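Local coordinates for PP1b (Porcine reproductive and respiratory syndrome virus, PDB 6JDR), which probably hydrolyses ATP to unwind RNA and DNA duplexes with 5' to 3' polarity, as the helicase piece of the viral replicase polyprotein, at residues 214-219 against 240-245; 130-135 against 231-236; 156-161 against 221-226. The protein carries 1 engineered substitution. All coordinates share one frame; numbering follows the deposited sequence.

Contact 1 (214-219 against 240-245); sequences GGWCPG and SKTTLT
The indole of Trp216 lies flat beneath the aliphatic root of Lys241, and Thr242 closes in from the pyrrole end of the ring. Lys241 CB stands 3.6 Å from the centroid of the Trp216 five-membered ring and only 10° off its normal, a CH-pi contact over the face. The two side chains meet at about a right angle, and the lysine chain bends at chi2 (-73°); CG is 4.0 Å from both CG and CD2 of Trp216, just beyond the ring outline, while Lys241 CD passes 4.1 Å from Trp216 CE3. Beyond that point the lysine leads its ammonium group away from the indole. The opposite face of the ring is backed by its own chain, with Pro218 N above the plane toward the rim. Both loops feed adjacent parallel strands of the P-loop NTPase core: 214-219 runs toward strand 222-224, whereas 240-245 ends the beta-alpha-beta crossover through helix 232-239 and enters strand 245-248. The contact therefore sits at the N-terminal end of these two inner strands, on the surface and away from the zinc sites; Trp216 also reaches Leu238 of the crossover helix. Thr242 offers its methyl to the indole: CG2 lies 3.7 Å from Trp216 NE1, in an oblique approach. This methyl is placed there by chi1 of -178°, which sets OG1 opposite the backbone nitrogen and CG2 between that nitrogen and the carbonyl carbon. The hydroxyl is used twice. It donates to Thr243 O at 3.0 Å, in the carbonyl plane on a lone pair, and it accepts from a water 3.0 Å from Thr242 OG1, which also makes a long, weak bond to Gly219 O.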
loop_
_atom_site.group_PDB
_atom_site.type_symbol
_atom_site.label_atom_id
_atom_site.label_comp_id
_atom_site.label_asym_id
_atom_site.label_seq_id
_atom_site.Cartn_x
_atom_site.Cartn_y
_atom_site.Cartn_z
ATOM N N GLY A 214 -5.116 13.418 -11.518
ATOM C CA GLY A 214 -6.235 12.972 -12.347
ATOM C C GLY A 214 -7.466 12.524 -11.569
ATOM O O GLY A 214 -8.574 12.533 -12.105
ATOM N N GLY A 215 -7.277 12.122 -10.315
ATOM C CA GLY A 215 -8.392 11.742 -9.449
ATOM C C GLY A 215 -8.725 10.265 -9.531
ATOM O O GLY A 215 -8.056 9.506 -10.228
ATOM N N TRP A 216 -9.781 9.868 -8.826
ATOM C CA TRP A 216 -10.132 8.456 -8.670
ATOM C C TRP A 216 -10.587 7.802 -9.972
ATOM O O TRP A 216 -11.342 8.394 -10.742
ATOM C CB TRP A 216 -11.237 8.302 -7.621
ATOM C CG TRP A 216 -11.617 6.877 -7.349
ATOM C CD1 TRP A 216 -10.864 5.936 -6.712
ATOM C CD2 TRP A 216 -12.844 6.235 -7.706
ATOM N NE1 TRP A 216 -11.543 4.745 -6.651
ATOM C CE2 TRP A 216 -12.764 4.901 -7.252
ATOM C CE3 TRP A 216 -14.003 6.656 -8.365
ATOM C CZ2 TRP A 216 -13.801 3.982 -7.436
ATOM C CZ3 TRP A 216 -15.034 5.744 -8.548
ATOM C CH2 TRP A 216 -14.925 4.421 -8.084
ATOM N N CYS A 217 -10.105 6.584 -10.207
ATOM C CA CYS A 217 -10.640 5.722 -11.257
ATOM C C CYS A 217 -10.777 4.299 -10.698
ATOM O O CYS A 217 -9.957 3.868 -9.882
ATOM C CB CYS A 217 -9.761 5.765 -12.517
ATOM S SG CYS A 217 -8.340 4.644 -12.542
ATOM N N PRO A 218 -11.821 3.571 -11.129
ATOM C CA PRO A 218 -12.176 2.307 -10.483
ATOM C C PRO A 218 -11.116 1.218 -10.640
ATOM O O PRO A 218 -10.434 1.150 -11.663
ATOM C CB PRO A 218 -13.474 1.904 -11.189
ATOM C CG PRO A 218 -13.373 2.530 -12.534
ATOM C CD PRO A 218 -12.634 3.822 -12.332
ATOM N N GLY A 219 -10.988 0.384 -9.615
ATOM C CA GLY A 219 -10.032 -0.713 -9.607
ATOM C C GLY A 219 -10.298 -1.640 -8.437
ATOM O O GLY A 219 -11.233 -1.420 -7.663
ATOM N N SER A 240 -11.893 9.586 -0.157
ATOM C CA SER A 240 -13.344 9.738 -0.207
ATOM C C SER A 240 -14.030 8.608 -0.988
ATOM O O SER A 240 -15.209 8.340 -0.768
ATOM C CB SER A 240 -13.718 11.086 -0.830
ATOM O OG SER A 240 -13.229 12.158 -0.049
ATOM N N LYS A 241 -13.295 7.967 -1.901
ATOM C CA LYS A 241 -13.843 6.934 -2.786
ATOM C C LYS A 241 -13.351 5.506 -2.500
ATOM O O LYS A 241 -14.072 4.545 -2.759
ATOM C CB LYS A 241 -13.533 7.284 -4.245
ATOM C CG LYS A 241 -14.274 8.505 -4.775
ATOM C CD LYS A 241 -15.747 8.208 -5.018
ATOM C CE LYS A 241 -16.462 9.399 -5.636
ATOM N NZ LYS A 241 -17.910 9.134 -5.859
ATOM N N THR A 242 -12.136 5.360 -1.979
ATOM C CA THR A 242 -11.558 4.031 -1.773
ATOM C C THR A 242 -10.573 4.020 -0.611
ATOM O O THR A 242 -10.212 5.072 -0.086
ATOM C CB THR A 242 -10.841 3.540 -3.052
ATOM O OG1 THR A 242 -10.314 2.222 -2.848
ATOM C CG2 THR A 242 -9.704 4.473 -3.441
ATOM N N THR A 243 -10.157 2.820 -0.210
ATOM C CA THR A 243 -9.056 2.658 0.737
ATOM C C THR A 243 -7.768 2.570 -0.060
ATOM O O THR A 243 -7.791 2.314 -1.265
ATOM C CB THR A 243 -9.207 1.394 1.613
ATOM O OG1 THR A 243 -9.104 0.215 0.804
ATOM C CG2 THR A 243 -10.544 1.393 2.332
ATOM N N LEU A 244 -6.645 2.783 0.617
ATOM C CA LEU A 244 -5.348 2.833 -0.044
ATOM C C LEU A 244 -4.299 2.040 0.716
ATOM O O LEU A 244 -4.331 1.974 1.941
ATOM C CB LEU A 244 -4.869 4.282 -0.153
ATOM C CG LEU A 244 -5.687 5.225 -1.032
ATOM C CD1 LEU A 244 -5.197 6.655 -0.863
ATOM C CD2 LEU A 244 -5.610 4.790 -2.488
ATOM N N THR A 245 -3.375 1.437 -0.024
ATOM C CA THR A 245 -2.119 0.991 0.547
ATOM C C THR A 245 -1.119 2.080 0.190
ATOM O O THR A 245 -0.820 2.298 -0.981
ATOM C CB THR A 245 -1.668 -0.369 -0.015
ATOM O OG1 THR A 245 -2.735 -1.316 0.111
ATOM C CG2 THR A 245 -0.464 -0.883 0.742
HETATM O O HOH W 1 -9.718 0.392 -5.108
#

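Contact 2 (130-135 against 231-236); sequences KEINMV and NHLDVL
Ile132 sends one methyl against the start of helix 232-239, where Leu233 and Leu236 receive it. From CB, which faces the helix, the CG1 branch leaves opposite the carbonyl carbon (chi1 -65°), and a second bend at chi2 (-69°) delivers CD1 to the helix surface. There Ile132 CD1 lies 3.9 Å from the backbone carbon C of Leu236 and at nearly the same distance from its CB, crossing the leucine side chain at a slant. Ile132 CD1 also reaches CD1 of Leu233, one turn back, at 4.2 Å. Next to it, Met134 folds its thioether inward so that SD comes 4.3 Å from CD1 of Leu236, making an entirely apolar patch. The receiving helix has a firm start: Asn231, its N-cap, takes the amide of Asp234 on OD1 at 2.9 Å (Asp234 N to Asn231 OD1) with an N-H...O angle of 163°. Asn133 caps helix 134-142 more weakly, through Val135 N. Leu64 of helix 63-67 touches Ile132, Met134 and Leu236 and completes the core, and the side chain of Leu233 is about 7 Å from that of His34, a zinc ligand. Such a junction belongs to the architecture of arterivirus helicases, in which an N-terminal zinc-binding domain is joined to a superfamily 1 helicase core.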
loop_
_atom_site.group_PDB
_atom_site.type_symbol
_atom_site.label_atom_id
_atom_site.label_comp_id
_atom_site.label_asym_id
_atom_site.label_seq_id
_atom_site.Cartn_x
_atom_site.Cartn_y
_atom_site.Cartn_z
ATOM N N LYS A 130 -15.673 18.852 -5.121
ATOM C CA LYS A 130 -16.844 18.163 -5.669
ATOM C C LYS A 130 -16.932 16.703 -5.206
ATOM O O LYS A 130 -18.020 16.194 -4.947
ATOM C CB LYS A 130 -16.799 18.223 -7.200
ATOM C CG LYS A 130 -17.995 17.615 -7.914
ATOM C CD LYS A 130 -17.861 17.778 -9.421
ATOM C CE LYS A 130 -18.770 16.819 -10.174
ATOM N NZ LYS A 130 -18.633 16.970 -11.651
ATOM N N GLU A 131 -15.782 16.043 -5.099
ATOM C CA GLU A 131 -15.723 14.622 -4.757
ATOM C C GLU A 131 -15.298 14.352 -3.309
ATOM O O GLU A 131 -15.043 13.203 -2.948
ATOM C CB GLU A 131 -14.755 13.910 -5.713
ATOM N N ILE A 132 -15.234 15.393 -2.481
ATOM C CA ILE A 132 -14.760 15.255 -1.104
ATOM C C ILE A 132 -15.898 14.816 -0.185
ATOM O O ILE A 132 -17.016 15.331 -0.275
ATOM C CB ILE A 132 -14.133 16.577 -0.594
ATOM C CG1 ILE A 132 -12.863 16.915 -1.391
ATOM C CG2 ILE A 132 -13.825 16.505 0.897
ATOM C CD1 ILE A 132 -11.690 15.987 -1.149
ATOM N N ASN A 133 -15.591 13.864 0.697
ATOM C CA ASN A 133 -16.544 13.324 1.668
ATOM C C ASN A 133 -15.771 12.869 2.909
ATOM O O ASN A 133 -15.221 11.766 2.939
ATOM C CB ASN A 133 -17.316 12.154 1.045
ATOM C CG ASN A 133 -18.376 11.567 1.972
ATOM O OD1 ASN A 133 -18.554 12.010 3.103
ATOM N ND2 ASN A 133 -19.086 10.558 1.485
ATOM N N MET A 134 -15.734 13.723 3.928
ATOM C CA MET A 134 -14.847 13.500 5.070
ATOM C C MET A 134 -15.318 12.395 6.022
ATOM O O MET A 134 -14.511 11.877 6.800
ATOM C CB MET A 134 -14.609 14.804 5.837
ATOM C CG MET A 134 -13.940 15.901 5.015
ATOM S SD MET A 134 -12.299 15.479 4.374
ATOM C CE MET A 134 -11.353 15.415 5.893
ATOM N N VAL A 135 -16.598 12.021 5.963
ATOM C CA VAL A 135 -17.065 10.854 6.726
ATOM C C VAL A 135 -16.591 9.551 6.062
ATOM O O VAL A 135 -16.281 8.577 6.748
ATOM C CB VAL A 135 -18.599 10.858 6.984
ATOM C CG1 VAL A 135 -19.401 10.925 5.694
ATOM C CG2 VAL A 135 -19.013 9.631 7.788
ATOM N N ASN A 231 0.166 15.276 -2.913
ATOM C CA ASN A 231 -0.719 16.414 -2.686
ATOM C C ASN A 231 -1.816 16.029 -1.705
ATOM O O ASN A 231 -2.535 15.060 -1.924
ATOM C CB ASN A 231 -1.327 16.876 -4.014
ATOM C CG ASN A 231 -2.287 18.043 -3.850
ATOM O OD1 ASN A 231 -3.391 17.887 -3.319
ATOM N ND2 ASN A 231 -1.883 19.214 -4.329
ATOM N N HIS A 232 -1.952 16.804 -0.632
ATOM C CA HIS A 232 -2.834 16.435 0.478
ATOM C C HIS A 232 -4.296 16.364 0.056
ATOM O O HIS A 232 -4.994 15.423 0.412
ATOM C CB HIS A 232 -2.672 17.404 1.653
ATOM C CG HIS A 232 -1.327 17.351 2.302
ATOM N ND1 HIS A 232 -1.035 18.034 3.464
ATOM C CD2 HIS A 232 -0.193 16.696 1.956
ATOM C CE1 HIS A 232 0.224 17.816 3.797
ATOM N NE2 HIS A 232 0.758 17.006 2.898
ATOM N N LEU A 233 -4.745 17.351 -0.714
ATOM C CA LEU A 233 -6.133 17.396 -1.172
ATOM C C LEU A 233 -6.459 16.242 -2.119
ATOM O O LEU A 233 -7.545 15.666 -2.040
ATOM C CB LEU A 233 -6.439 18.740 -1.851
ATOM C CG LEU A 233 -7.905 18.973 -2.243
ATOM C CD1 LEU A 233 -8.802 19.036 -1.014
ATOM C CD2 LEU A 233 -8.050 20.243 -3.068
ATOM N N ASP A 234 -5.529 15.905 -3.011
ATOM C CA ASP A 234 -5.728 14.765 -3.909
ATOM C C ASP A 234 -5.842 13.455 -3.135
ATOM O O ASP A 234 -6.593 12.565 -3.523
ATOM C CB ASP A 234 -4.591 14.651 -4.926
ATOM C CG ASP A 234 -4.639 15.730 -5.980
ATOM O OD1 ASP A 234 -5.732 16.266 -6.244
ATOM O OD2 ASP A 234 -3.584 16.039 -6.561
ATOM N N VAL A 235 -5.091 13.337 -2.046
ATOM C CA VAL A 235 -5.152 12.142 -1.216
ATOM C C VAL A 235 -6.534 12.024 -0.571
ATOM O O VAL A 235 -7.109 10.934 -0.511
ATOM C CB VAL A 235 -4.041 12.131 -0.146
ATOM C CG1 VAL A 235 -4.277 11.030 0.876
ATOM C CG2 VAL A 235 -2.686 11.952 -0.812
ATOM N N LEU A 236 -7.064 13.151 -0.104
ATOM C CA LEU A 236 -8.407 13.178 0.460
ATOM C C LEU A 236 -9.477 12.844 -0.585
ATOM O O LEU A 236 -10.479 12.213 -0.261
ATOM C CB LEU A 236 -8.693 14.531 1.103
ATOM C CG LEU A 236 -7.891 14.874 2.359
ATOM C CD1 LEU A 236 -8.326 16.231 2.880
ATOM C CD2 LEU A 236 -8.066 13.808 3.432
#

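Contact 3 (156-161 against 221-226); sequences THWLLQ and NSFLDE
Helix 155-162 lies over the face of the parallel sheet with its backbone well clear of strand 222-224, the nearest CA atoms, those of Leu159 and Phe223, being 8.9 Å apart, so side chains alone bridge the gap. Leu159 and Phe223 point at each other's segment and slide past one another in opposite directions. The leucine CG stands opposite its own backbone nitrogen (chi1 178°), which extends the isobutyl group toward the sheet; CD1 then meets the phenyl ring 3.6 Å from CD1 of Phe223, with CE1 and CG of the same ring slightly farther off, at 3.9 and 4.0 Å. This approach is oblique to the ring. Phe223 CG is turned beside its own backbone nitrogen (chi1 -66°), and the ring also meets the six-membered part of a tryptophan: CZ3 of Trp158 arrives at the phenyl edge, near its plane, 4.4 Å from Phe223 CE1. All three side chains interact by van der Waals packing, and no hydrogen bond joins the segments. The arrangement fits a P-loop NTPase: the helix begins with the last residues of a probable Walker A motif, among them Thr156, and the strand runs into the Asp-Glu pair Asp225 and Glu226, consistent with a Walker B motif. Asp225 OD2 is hydrogen-bonded to Thr171 OG1. Asp225 and Glu226 are also able to hold a zinc ion, although none is bound to them here. Around this packing, strand 222-224 is flanked by strand 168-171, with which Phe223 shares backbone bonds, and by strand 245-248, where Thr245 touches both Trp158 and Phe223. Met180 of helix 174-184 meets Leu159, placing that helix beside 155-162, while Leu224 turns to Cys230 and strand 245-248.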
loop_
_atom_site.group_PDB
_atom_site.type_symbol
_atom_site.label_atom_id
_atom_site.label_comp_id
_atom_site.label_asym_id
_atom_site.label_seq_id
_atom_site.Cartn_x
_atom_site.Cartn_y
_atom_site.Cartn_z
ATOM N N THR A 156 10.616 -1.226 -2.903
ATOM C CA THR A 156 10.144 -1.260 -4.289
ATOM C C THR A 156 9.705 -2.670 -4.683
ATOM O O THR A 156 8.722 -2.847 -5.405
ATOM C CB THR A 156 11.237 -0.788 -5.273
ATOM O OG1 THR A 156 11.826 0.431 -4.798
ATOM C CG2 THR A 156 10.656 -0.563 -6.668
ATOM N N HIS A 157 10.442 -3.666 -4.193
ATOM C CA HIS A 157 10.185 -5.069 -4.516
ATOM C C HIS A 157 8.993 -5.643 -3.741
ATOM O O HIS A 157 8.380 -6.616 -4.182
ATOM C CB HIS A 157 11.445 -5.905 -4.271
ATOM C CG HIS A 157 12.649 -5.408 -5.014
ATOM N ND1 HIS A 157 12.896 -5.729 -6.333
ATOM C CD2 HIS A 157 13.668 -4.603 -4.626
ATOM C CE1 HIS A 157 14.017 -5.149 -6.723
ATOM N NE2 HIS A 157 14.506 -4.460 -5.706
ATOM N N TRP A 158 8.670 -5.048 -2.591
ATOM C CA TRP A 158 7.456 -5.402 -1.851
ATOM C C TRP A 158 6.219 -5.137 -2.702
ATOM O O TRP A 158 5.304 -5.960 -2.755
ATOM C CB TRP A 158 7.350 -4.591 -0.553
ATOM C CG TRP A 158 6.162 -4.961 0.308
ATOM C CD1 TRP A 158 6.143 -5.866 1.333
ATOM C CD2 TRP A 158 4.829 -4.434 0.218
ATOM N NE1 TRP A 158 4.885 -5.935 1.885
ATOM C CE2 TRP A 158 4.060 -5.068 1.219
ATOM C CE3 TRP A 158 4.212 -3.490 -0.612
ATOM C CZ2 TRP A 158 2.704 -4.788 1.413
ATOM C CZ3 TRP A 158 2.862 -3.213 -0.420
ATOM C CH2 TRP A 158 2.124 -3.859 0.586
ATOM N N LEU A 159 6.205 -3.978 -3.356
ATOM C CA LEU A 159 5.074 -3.555 -4.178
ATOM C C LEU A 159 4.866 -4.455 -5.394
ATOM O O LEU A 159 3.727 -4.708 -5.791
ATOM C CB LEU A 159 5.271 -2.105 -4.634
ATOM C CG LEU A 159 4.198 -1.501 -5.543
ATOM C CD1 LEU A 159 2.833 -1.540 -4.873
ATOM C CD2 LEU A 159 4.579 -0.079 -5.923
ATOM N N LEU A 160 5.962 -4.930 -5.983
ATOM C CA LEU A 160 5.893 -5.769 -7.182
ATOM C C LEU A 160 5.300 -7.152 -6.884
ATOM O O LEU A 160 4.597 -7.725 -7.720
ATOM C CB LEU A 160 7.280 -5.907 -7.817
ATOM C CG LEU A 160 7.914 -4.602 -8.315
ATOM C CD1 LEU A 160 9.392 -4.798 -8.622
ATOM C CD2 LEU A 160 7.181 -4.067 -9.535
ATOM N N GLN A 161 5.580 -7.679 -5.693
ATOM C CA GLN A 161 5.015 -8.957 -5.256
ATOM C C GLN A 161 3.536 -8.837 -4.873
ATOM O O GLN A 161 2.795 -9.823 -4.922
ATOM C CB GLN A 161 5.808 -9.514 -4.067
ATOM C CG GLN A 161 7.259 -9.853 -4.381
ATOM C CD GLN A 161 8.047 -10.244 -3.141
ATOM O OE1 GLN A 161 7.667 -11.170 -2.421
ATOM N NE2 GLN A 161 9.151 -9.543 -2.885
ATOM N N ASN A 221 -7.609 -3.166 -5.967
ATOM C CA ASN A 221 -6.820 -2.582 -4.894
ATOM C C ASN A 221 -6.127 -1.331 -5.414
ATOM O O ASN A 221 -5.598 -1.323 -6.528
ATOM C CB ASN A 221 -5.789 -3.580 -4.366
ATOM C CG ASN A 221 -6.428 -4.856 -3.840
ATOM O OD1 ASN A 221 -7.433 -4.813 -3.130
ATOM N ND2 ASN A 221 -5.842 -6.000 -4.184
ATOM N N SER A 222 -6.140 -0.278 -4.604
ATOM C CA SER A 222 -5.528 0.989 -4.975
ATOM C C SER A 222 -4.296 1.236 -4.119
ATOM O O SER A 222 -4.341 1.062 -2.906
ATOM C CB SER A 222 -6.535 2.126 -4.815
ATOM O OG SER A 222 -7.575 1.995 -5.766
ATOM N N PHE A 223 -3.201 1.633 -4.762
ATOM C CA PHE A 223 -1.944 1.917 -4.076
ATOM C C PHE A 223 -1.555 3.380 -4.247
ATOM O O PHE A 223 -1.921 4.018 -5.237
ATOM C CB PHE A 223 -0.824 1.034 -4.627
ATOM C CG PHE A 223 -1.012 -0.432 -4.357
ATOM C CD1 PHE A 223 -0.331 -1.051 -3.322
ATOM C CD2 PHE A 223 -1.863 -1.195 -5.146
ATOM C CE1 PHE A 223 -0.498 -2.401 -3.071
ATOM C CE2 PHE A 223 -2.035 -2.549 -4.903
ATOM C CZ PHE A 223 -1.351 -3.153 -3.862
ATOM N N LEU A 224 -0.800 3.897 -3.278
ATOM C CA LEU A 224 -0.299 5.266 -3.317
ATOM C C LEU A 224 1.230 5.257 -3.253
ATOM O O LEU A 224 1.822 4.962 -2.212
ATOM C CB LEU A 224 -0.866 6.080 -2.145
ATOM C CG LEU A 224 -1.263 7.546 -2.360
ATOM C CD1 LEU A 224 -0.975 8.343 -1.097
ATOM C CD2 LEU A 224 -0.582 8.194 -3.552
ATOM N N ASP A 225 1.853 5.581 -4.382
ATOM C CA ASP A 225 3.305 5.638 -4.502
ATOM C C ASP A 225 3.804 6.939 -3.881
ATOM O O ASP A 225 3.112 7.951 -3.929
ATOM C CB ASP A 225 3.677 5.561 -5.988
ATOM C CG ASP A 225 5.176 5.559 -6.235
ATOM O OD1 ASP A 225 5.924 4.873 -5.501
ATOM O OD2 ASP A 225 5.601 6.242 -7.194
ATOM N N GLU A 226 4.989 6.903 -3.279
ATOM C CA GLU A 226 5.636 8.105 -2.736
ATOM C C GLU A 226 4.695 8.919 -1.849
ATOM O O GLU A 226 4.569 10.133 -2.011
ATOM C CB GLU A 226 6.169 8.989 -3.876
ATOM C CG GLU A 226 7.228 8.338 -4.757
ATOM C CD GLU A 226 8.568 8.192 -4.062
ATOM O OE1 GLU A 226 9.037 9.176 -3.451
ATOM O OE2 GLU A 226 9.157 7.096 -4.137
#

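Along the chain the six segments come in the order 130-135, 156-161, 214-219, 221-226, 231-236 and 240-245, so contact 3 falls wholly between the two halves of contact 2. The centres of contacts 1 and 2 are about 10 Å apart, those of 1 and 3 about 14 Å, and those of 2 and 3 about 21 Å. Strand 222-224, helix 232-239 and strand 245-248 tie them together: Ser240 OG probably bonds to Asn133 N, Thr245 pairs with strand 222-224, and Val235 packs on Leu224. Together they run from the zinc-binding side of the protein into the probable nucleotide-binding part of the helicase core.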